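Local structure of putative Transcriptional Regulator (2IA2) at residues A[40-45]-A[51-56]; A[55-60]-A[64-69]. The protein probably binds DNA and regulates transcription as a member of the IclR family, through an N-terminal winged helix-turn-helix domain. All blocks are in the same frame, centred on the assembly; numbering follows the deposited sequence.

Along the chain, the first segment to be met, 40-45, lies on helix 39-46, which is followed by a short turn; interaction 1 closes that turn by laying 40-45 against 51-56, near the start of helix 50-63. The chain runs on down the same helix to interaction 2, where 55-60 meets 64-69 as the helix ends and strand 66-68 begins. The two loops follow one another, neither nested nor crossed, and overlap at R55 and F56. V42 CG1 and L57 CD1 touch at 4.0 Å, joining the two patches into one core. Helix 50-63 is thus tied at one end to its helix-turn-helix partner and at the other to the small antiparallel sheet that includes strand 72-75.

Interaction 1. Residues A[40-45]-A[51-56]; sequences SDVARA and ATARRF
A53 points its methyl straight at helix 39-46 and meets it over A43: A53 CB lies 4.0 Å from A43 CA. The methyl of A43 stands beside it, with the CB atoms of A43 and A53 4.1 Å apart, so A53 covers both the backbone and the small side chain of A43. V42 completes the patch. Its CG1 is turned anti to the backbone N (chi1 165°), and that branch, V42 CG1, comes to 4.2 Å from A53 CB. With alanine on both sides the helices come close, and the CA atoms of A43 and A53 are just 5.4 Å apart. These are the two helices of a helix-turn-helix, helix 39-46 and, after a short turn, helix 50-63, the one expected to enter the DNA groove in this family. The buried side continues past the pair, where L39 also packs on A53 and R37 touches V42, while F56 is turned toward helix 18-28 and V17 of the second subunit packs on both F56 and R55. Around this apolar patch the contact gives way to polar groups: on one flank S40 OG bonds to R50 at the beginning of the second helix, on the opposite flank T52 OG1 bonds to T49, and on the far side of helix 39-46 D41 forms a salt bridge with R37. R44 extends into solvent from the first helix.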
# COMPACT_ATOMS: atom_id res chain seq x y z
N SER A 40 14.54 20.58 -20.55
CA SER A 40 14.74 21.79 -19.74
C SER A 40 13.85 21.74 -18.49
O SER A 40 14.25 22.18 -17.39
CB SER A 40 14.42 23.06 -20.54
OG SER A 40 15.34 23.20 -21.61
N ASP A 41 12.64 21.22 -18.66
CA ASP A 41 11.70 21.17 -17.55
C ASP A 41 12.10 20.14 -16.50
O ASP A 41 11.91 20.37 -15.31
CB ASP A 41 10.28 20.92 -18.06
CG ASP A 41 9.20 21.19 -16.98
OD1 ASP A 41 9.20 22.30 -16.35
OD2 ASP A 41 8.32 20.30 -16.80
N VAL A 42 12.67 19.02 -16.92
CA VAL A 42 13.22 18.06 -15.97
C VAL A 42 14.42 18.68 -15.25
O VAL A 42 14.57 18.47 -14.04
CB VAL A 42 13.69 16.75 -16.68
CG1 VAL A 42 14.57 15.93 -15.79
CG2 VAL A 42 12.51 15.95 -17.16
N ALA A 43 15.30 19.39 -15.99
CA ALA A 43 16.45 20.10 -15.38
C ALA A 43 15.94 21.05 -14.29
O ALA A 43 16.42 21.04 -13.14
CB ALA A 43 17.26 20.88 -16.46
N ARG A 44 15.00 21.90 -14.67
CA ARG A 44 14.40 22.86 -13.73
C ARG A 44 13.81 22.21 -12.49
O ARG A 44 13.96 22.70 -11.40
CB ARG A 44 13.30 23.64 -14.41
CG ARG A 44 12.84 24.93 -13.69
CD ARG A 44 11.48 25.38 -14.22
NE ARG A 44 11.11 26.73 -13.77
CZ ARG A 44 9.99 27.39 -14.17
NH1 ARG A 44 9.13 26.82 -15.03
NH2 ARG A 44 9.71 28.63 -13.72
N ALA A 45 13.11 21.11 -12.67
CA ALA A 45 12.41 20.44 -11.56
C ALA A 45 13.36 19.74 -10.56
O ALA A 45 12.97 19.49 -9.41
CB ALA A 45 11.44 19.43 -12.11
N ALA A 51 22.55 19.44 -19.54
CA ALA A 51 23.61 18.42 -19.77
C ALA A 51 23.63 17.32 -18.69
O ALA A 51 23.77 16.12 -19.02
CB ALA A 51 25.00 19.05 -19.94
N THR A 52 23.49 17.71 -17.41
CA THR A 52 23.46 16.70 -16.35
C THR A 52 22.13 15.93 -16.37
O THR A 52 22.17 14.71 -16.31
CB THR A 52 23.76 17.25 -14.95
OG1 THR A 52 22.90 18.35 -14.70
CG2 THR A 52 25.23 17.77 -14.85
N ALA A 53 21.00 16.62 -16.46
CA ALA A 53 19.70 15.94 -16.59
C ALA A 53 19.64 14.93 -17.75
O ALA A 53 19.08 13.84 -17.60
CB ALA A 53 18.53 16.99 -16.72
N ARG A 54 20.18 15.33 -18.92
CA ARG A 54 20.19 14.49 -20.11
C ARG A 54 20.83 13.13 -19.85
O ARG A 54 20.27 12.08 -20.23
CB ARG A 54 20.86 15.18 -21.29
CG ARG A 54 20.93 14.31 -22.55
CD ARG A 54 21.70 14.97 -23.72
NE ARG A 54 21.08 16.23 -24.15
CZ ARG A 54 21.55 17.46 -23.94
NH1 ARG A 54 22.70 17.70 -23.29
NH2 ARG A 54 20.85 18.48 -24.39
N ARG A 55 21.99 13.15 -19.17
CA ARG A 55 22.73 11.92 -18.84
C ARG A 55 21.84 10.97 -18.05
O ARG A 55 21.80 9.79 -18.35
CB ARG A 55 24.01 12.22 -18.05
CG ARG A 55 25.14 12.81 -18.90
CD ARG A 55 26.54 12.81 -18.14
NE ARG A 55 27.15 11.46 -17.97
CZ ARG A 55 27.36 10.84 -16.80
NH1 ARG A 55 27.01 11.40 -15.64
NH2 ARG A 55 27.93 9.64 -16.81
N PHE A 56 21.12 11.48 -17.05
CA PHE A 56 20.27 10.63 -16.25
C PHE A 56 19.06 10.12 -17.04
O PHE A 56 18.75 8.93 -17.01
CB PHE A 56 19.86 11.34 -14.95
CG PHE A 56 21.03 11.72 -14.12
CD1 PHE A 56 21.45 13.04 -14.05
CD2 PHE A 56 21.78 10.74 -13.47
CE1 PHE A 56 22.58 13.38 -13.33
CE2 PHE A 56 22.91 11.08 -12.74
CZ PHE A 56 23.32 12.40 -12.69

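Interaction 2. Residues A[55-60]-A[64-69]; sequences RFLLTL and GYVATD
L60 O takes backbone N-H groups from the residues just past the helix end. Y65 N lies 3.0 Å from L60 O, only 20° off the carbonyl plane, whereas V66 N, 3.2 Å from L60 O, sits well above that plane on the same face. G64 N is as near L60 O as Y65 N is, but its N-H points poorly, a weak bond. The Y65 bond belongs to a Schellman motif closing helix 50-63: G64 takes positive phi (90°), and the chain turns sharply out of the helix and into strand 66-68.

Apolar contact fills the angle so formed. V66 CG2 presses on L60 CB at 3.4 Å, tighter than normal carbon packing, and CG2 also lies against L60 CD1. With the other branch, V66 CG1, swung opposite the backbone N (chi1 166°), it meets L57 CD2 at 4.3 Å. L60 CD2 packs on Y65 CB, the two side chains crossing at about a right angle. Helix and strand here correspond to the presumed recognition helix and the first wing strand of a winged helix-turn-helix; behind them V66 packs on L75 and L57 on F73, both from strand 72-75, and V26 of helix 18-28 touches L57 and L60.

T59, whose CB points away from 64-69, bonds on the other side of the helix. T59 OG1 donates to R55 O at 2.9 Å, approaching from the opposite face to T59 N, and the same hydroxyl accepts from V17 N of the second subunit. L24 of that subunit packs on both L60 and Y65.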
# COMPACT_ATOMS: atom_id res chain seq x y z
N ARG A 55 21.99 13.15 -19.17
CA ARG A 55 22.73 11.92 -18.84
C ARG A 55 21.84 10.97 -18.05
O ARG A 55 21.80 9.79 -18.35
CB ARG A 55 24.01 12.22 -18.05
CG ARG A 55 25.14 12.81 -18.90
CD ARG A 55 26.54 12.81 -18.14
NE ARG A 55 27.15 11.46 -17.97
CZ ARG A 55 27.36 10.84 -16.80
NH1 ARG A 55 27.01 11.40 -15.64
NH2 ARG A 55 27.93 9.64 -16.81
N PHE A 56 21.12 11.48 -17.05
CA PHE A 56 20.27 10.63 -16.25
C PHE A 56 19.06 10.12 -17.04
O PHE A 56 18.75 8.93 -17.01
CB PHE A 56 19.86 11.34 -14.95
CG PHE A 56 21.03 11.72 -14.12
CD1 PHE A 56 21.45 13.04 -14.05
CD2 PHE A 56 21.78 10.74 -13.47
CE1 PHE A 56 22.58 13.38 -13.33
CE2 PHE A 56 22.91 11.08 -12.74
CZ PHE A 56 23.32 12.40 -12.69
N LEU A 57 18.39 11.04 -17.74
CA LEU A 57 17.28 10.68 -18.59
C LEU A 57 17.69 9.63 -19.61
O LEU A 57 16.95 8.68 -19.84
CB LEU A 57 16.72 11.90 -19.30
CG LEU A 57 15.84 12.78 -18.42
CD1 LEU A 57 15.62 14.12 -19.14
CD2 LEU A 57 14.48 12.05 -18.05
N LEU A 58 18.86 9.77 -20.22
CA LEU A 58 19.21 8.78 -21.26
C LEU A 58 19.55 7.43 -20.67
O LEU A 58 19.34 6.39 -21.28
CB LEU A 58 20.33 9.28 -22.19
CG LEU A 58 19.98 10.49 -23.07
CD1 LEU A 58 21.19 10.94 -23.95
CD2 LEU A 58 18.74 10.20 -23.93
N THR A 59 20.04 7.42 -19.44
CA THR A 59 20.31 6.16 -18.78
C THR A 59 19.00 5.52 -18.46
O THR A 59 18.80 4.36 -18.76
CB THR A 59 21.19 6.34 -17.54
OG1 THR A 59 22.42 6.93 -17.98
CG2 THR A 59 21.52 5.01 -16.87
N LEU A 60 18.06 6.28 -17.90
CA LEU A 60 16.73 5.73 -17.61
C LEU A 60 15.97 5.22 -18.83
O LEU A 60 15.28 4.23 -18.76
CB LEU A 60 15.86 6.74 -16.84
CG LEU A 60 16.40 7.08 -15.46
CD1 LEU A 60 15.71 8.34 -14.88
CD2 LEU A 60 16.24 5.88 -14.52
N GLY A 64 14.88 1.37 -19.49
CA GLY A 64 13.47 1.00 -19.70
C GLY A 64 12.50 1.59 -18.69
O GLY A 64 11.29 1.26 -18.71
N TYR A 65 13.01 2.50 -17.85
CA TYR A 65 12.22 3.19 -16.84
C TYR A 65 11.59 4.46 -17.39
O TYR A 65 10.55 4.93 -16.87
CB TYR A 65 13.09 3.56 -15.64
CG TYR A 65 13.50 2.36 -14.81
CD1 TYR A 65 14.79 1.90 -14.81
CD2 TYR A 65 12.58 1.70 -14.02
CE1 TYR A 65 15.18 0.79 -14.03
CE2 TYR A 65 12.95 0.59 -13.24
CZ TYR A 65 14.24 0.14 -13.25
OH TYR A 65 14.58 -0.98 -12.50
N VAL A 66 12.19 5.00 -18.45
CA VAL A 66 11.70 6.25 -19.02
C VAL A 66 11.54 5.98 -20.48
O VAL A 66 12.30 5.19 -21.03
CB VAL A 66 12.67 7.46 -18.76
CG1 VAL A 66 12.36 8.65 -19.61
CG2 VAL A 66 12.65 7.90 -17.26
N ALA A 67 10.54 6.60 -21.11
CA ALA A 67 10.41 6.59 -22.56
C ALA A 67 10.44 8.02 -23.09
O ALA A 67 10.21 8.99 -22.33
CB ALA A 67 9.15 5.88 -22.98
N THR A 68 10.74 8.16 -24.37
CA THR A 68 10.87 9.48 -25.00
C THR A 68 10.45 9.45 -26.47
O THR A 68 10.50 8.40 -27.11
CB THR A 68 12.31 10.09 -24.84
OG1 THR A 68 12.35 11.44 -25.32
CG2 THR A 68 13.40 9.23 -25.55
N ASP A 69 10.01 10.60 -26.98
CA ASP A 69 9.75 10.81 -28.41
C ASP A 69 10.75 11.77 -29.04
O ASP A 69 10.51 12.26 -30.13
CB ASP A 69 8.31 11.30 -28.65
CG ASP A 69 8.03 12.71 -28.06
OD1 ASP A 69 8.93 13.44 -27.61
OD2 ASP A 69 6.85 13.09 -28.02